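Local coordinates for protein superoxide dismutase (Chaetomium thermophilum, PDB 4BR6) that probably disposes of superoxide radicals formed in the cell, as a manganese-dependent enzyme that converts superoxide to hydrogen peroxide and oxygen, at residues 94-97 with 98-102. Residues are numbered along the deposited sequence; the frame is centred on the assembly and turned at random.
Sequences GALK and KAIEA
Lys97 and Glu101, one turn apart on helix 94-104, form an i to i+4 salt bridge on the outer side of this amphipathic helix, in the C-terminal domain of the iron/manganese superoxide dismutase fold. The evidence is the 3.2 Å between Lys97 NZ and Glu101 OE2, a charged pair that is also a hydrogen bond, with Lys97 NZ as donor. The ammonium does not lie in the carboxylate plane: it comes from above, 48° out of it. Lys97 reaches there because CG stands anti to the backbone N (chi1 169°) and the chain runs extended until a bend at chi4 turns NZ toward the acid. The other carboxylate oxygen is engaged through a water, which donates to Glu101 OE1 at 2.9 Å and accepts from Lys97 NZ at 3.0 Å. Each oxygen thus has a separate link to the same ammonium, which should restrict rotation of the carboxylate. With an alanine at Glu101, the Lys97 ammonium would probably lose its charge partner, its chain would be freer to swing and the bridging water would lack its acceptor.

Backbone bonds give the helical evidence. Lys98 N to Gly94 O, at 3.3 Å, is the longest of the four i to i+4 bonds that join 94-97 to 98-102, while Ile100 N to Leu96 O, at 2.8 Å, is nearly straight (N-H...O 168°).

Apolar contacts occupy the inward side, where Leu96 and Ile100 are buried one turn apart. Leu96 packs on Val190, Ala191 and Phe194 of helix 187-195, whereas Ile100 meets Leu138 of strand 138-144; Ala99 touches both elements through Phe194 and Leu138. Within the helix, the Ala99 methyl, CB, rests 3.4 Å from Ala95 O.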
ATOM      1  N   GLY B  94     -17.812 -24.777  23.752  1.00 26.48           N
ATOM      2  CA  GLY B  94     -18.992 -23.958  23.967  1.00 25.79           C
ATOM      3  C   GLY B  94     -19.419 -23.212  22.720  1.00 25.08           C
ATOM      4  O   GLY B  94     -19.338 -23.744  21.613  1.00 25.98           O
ATOM      5  N   ALA B  95     -19.857 -21.971  22.910  1.00 24.26           N
ATOM      6  CA  ALA B  95     -20.403 -21.155  21.828  1.00 24.17           C
ATOM      7  C   ALA B  95     -19.357 -20.851  20.783  1.00 24.40           C
ATOM      8  O   ALA B  95     -19.680 -20.668  19.611  1.00 22.65           O
ATOM      9  CB  ALA B  95     -20.965 -19.844  22.373  1.00 24.03           C
ATOM     10  N   LEU B  96     -18.106 -20.775  21.215  1.00 24.65           N
ATOM     11  CA  LEU B  96     -17.020 -20.462  20.310  1.00 23.23           C
ATOM     12  C   LEU B  96     -16.844 -21.611  19.331  1.00 25.04           C
ATOM     13  O   LEU B  96     -16.864 -21.392  18.115  1.00 21.99           O
ATOM     14  CB  LEU B  96     -15.734 -20.190  21.083  1.00 19.94           C
ATOM     15  CG  LEU B  96     -14.493 -19.800  20.270  1.00 24.26           C
ATOM     16  CD1 LEU B  96     -14.786 -18.745  19.212  1.00 19.91           C
ATOM     17  CD2 LEU B  96     -13.462 -19.293  21.239  1.00 20.56           C
ATOM     18  N   LYS B  97     -16.704 -22.828  19.867  1.00 24.16           N
ATOM     19  CA  LYS B  97     -16.529 -24.035  19.056  1.00 23.26           C
ATOM     20  C   LYS B  97     -17.619 -24.173  17.997  1.00 30.55           C
ATOM     21  O   LYS B  97     -17.336 -24.539  16.849  1.00 22.41           O
ATOM     22  CB  LYS B  97     -16.495 -25.287  19.938  1.00 23.93           C
ATOM     23  CG  LYS B  97     -16.577 -26.609  19.159  1.00 26.89           C
ATOM     24  CD  LYS B  97     -15.883 -27.748  19.916  1.00 33.28           C
ATOM     25  CE  LYS B  97     -15.815 -29.056  19.121  1.00 32.88           C
ATOM     26  NZ  LYS B  97     -17.136 -29.740  19.024  1.00 29.71           N
ATOM     27  N   LYS B  98     -18.859 -23.880  18.387  1.00 27.35           N
ATOM     28  CA  LYS B  98     -19.982 -23.966  17.468  1.00 25.63           C
ATOM     29  C   LYS B  98     -19.898 -22.880  16.403  1.00 27.31           C
ATOM     30  O   LYS B  98     -20.340 -23.081  15.270  1.00 28.17           O
ATOM     31  CB  LYS B  98     -21.316 -23.872  18.215  1.00 23.96           C
ATOM     32  CG  LYS B  98     -21.703 -25.148  18.957  1.00 31.98           C
ATOM     33  CD  LYS B  98     -23.164 -25.562  18.706  1.00 37.35           C
ATOM     34  CE  LYS B  98     -23.376 -26.141  17.299  1.00 43.67           C
ATOM     35  NZ  LYS B  98     -24.732 -26.743  17.088  1.00 41.46           N
ATOM     36  N   ALA B  99     -19.342 -21.729  16.770  1.00 25.00           N
ATOM     37  CA  ALA B  99     -19.187 -20.619  15.827  1.00 29.49           C
ATOM     38  C   ALA B  99     -18.064 -20.921  14.847  1.00 25.68           C
ATOM     39  O   ALA B  99     -18.185 -20.651  13.647  1.00 26.64           O
ATOM     40  CB  ALA B  99     -18.901 -19.318  16.560  1.00 27.46           C
ATOM     41  N   ILE B 100     -16.961 -21.467  15.355  1.00 25.66           N
ATOM     42  CA  ILE B 100     -15.882 -21.928  14.481  1.00 26.17           C
ATOM     43  C   ILE B 100     -16.446 -22.950  13.502  1.00 23.31           C
ATOM     44  O   ILE B 100     -16.219 -22.862  12.298  1.00 24.14           O
ATOM     45  CB  ILE B 100     -14.678 -22.536  15.265  1.00 23.46           C
ATOM     46  CG1 ILE B 100     -13.716 -21.443  15.740  1.00 19.51           C
ATOM     47  CG2 ILE B 100     -13.871 -23.489  14.380  1.00 23.02           C
ATOM     48  CD1 ILE B 100     -14.283 -20.468  16.686  1.00 21.82           C
ATOM     49  N   GLU B 101     -17.191 -23.914  14.028  1.00 22.49           N
ATOM     50  CA  GLU B 101     -17.731 -24.996  13.222  1.00 24.65           C
ATOM     51  C   GLU B 101     -18.665 -24.464  12.143  1.00 24.46           C
ATOM     52  O   GLU B 101     -18.654 -24.946  11.017  1.00 24.94           O
ATOM     53  CB  GLU B 101     -18.447 -26.006  14.120  1.00 27.11           C
ATOM     54  CG  GLU B 101     -17.481 -26.920  14.856  1.00 30.55           C
ATOM     55  CD  GLU B 101     -18.156 -27.880  15.820  1.00 29.41           C
ATOM     56  OE1 GLU B 101     -19.140 -27.498  16.477  1.00 28.53           O
ATOM     57  OE2 GLU B 101     -17.695 -29.034  15.917  1.00 28.99           O
ATOM     58  N   ALA B 102     -19.456 -23.455  12.487  1.00 28.00           N
ATOM     59  CA  ALA B 102     -20.395 -22.858  11.548  1.00 22.01           C
ATOM     60  C   ALA B 102     -19.710 -22.263  10.330  1.00 26.45           C
ATOM     61  O   ALA B 102     -20.134 -22.504   9.201  1.00 27.85           O
ATOM     62  CB  ALA B 102     -21.196 -21.788  12.239  1.00 26.83           C
TER
HETATM   63  O   HOH W   1     -19.801 -28.335  19.204  1.00 40.61           O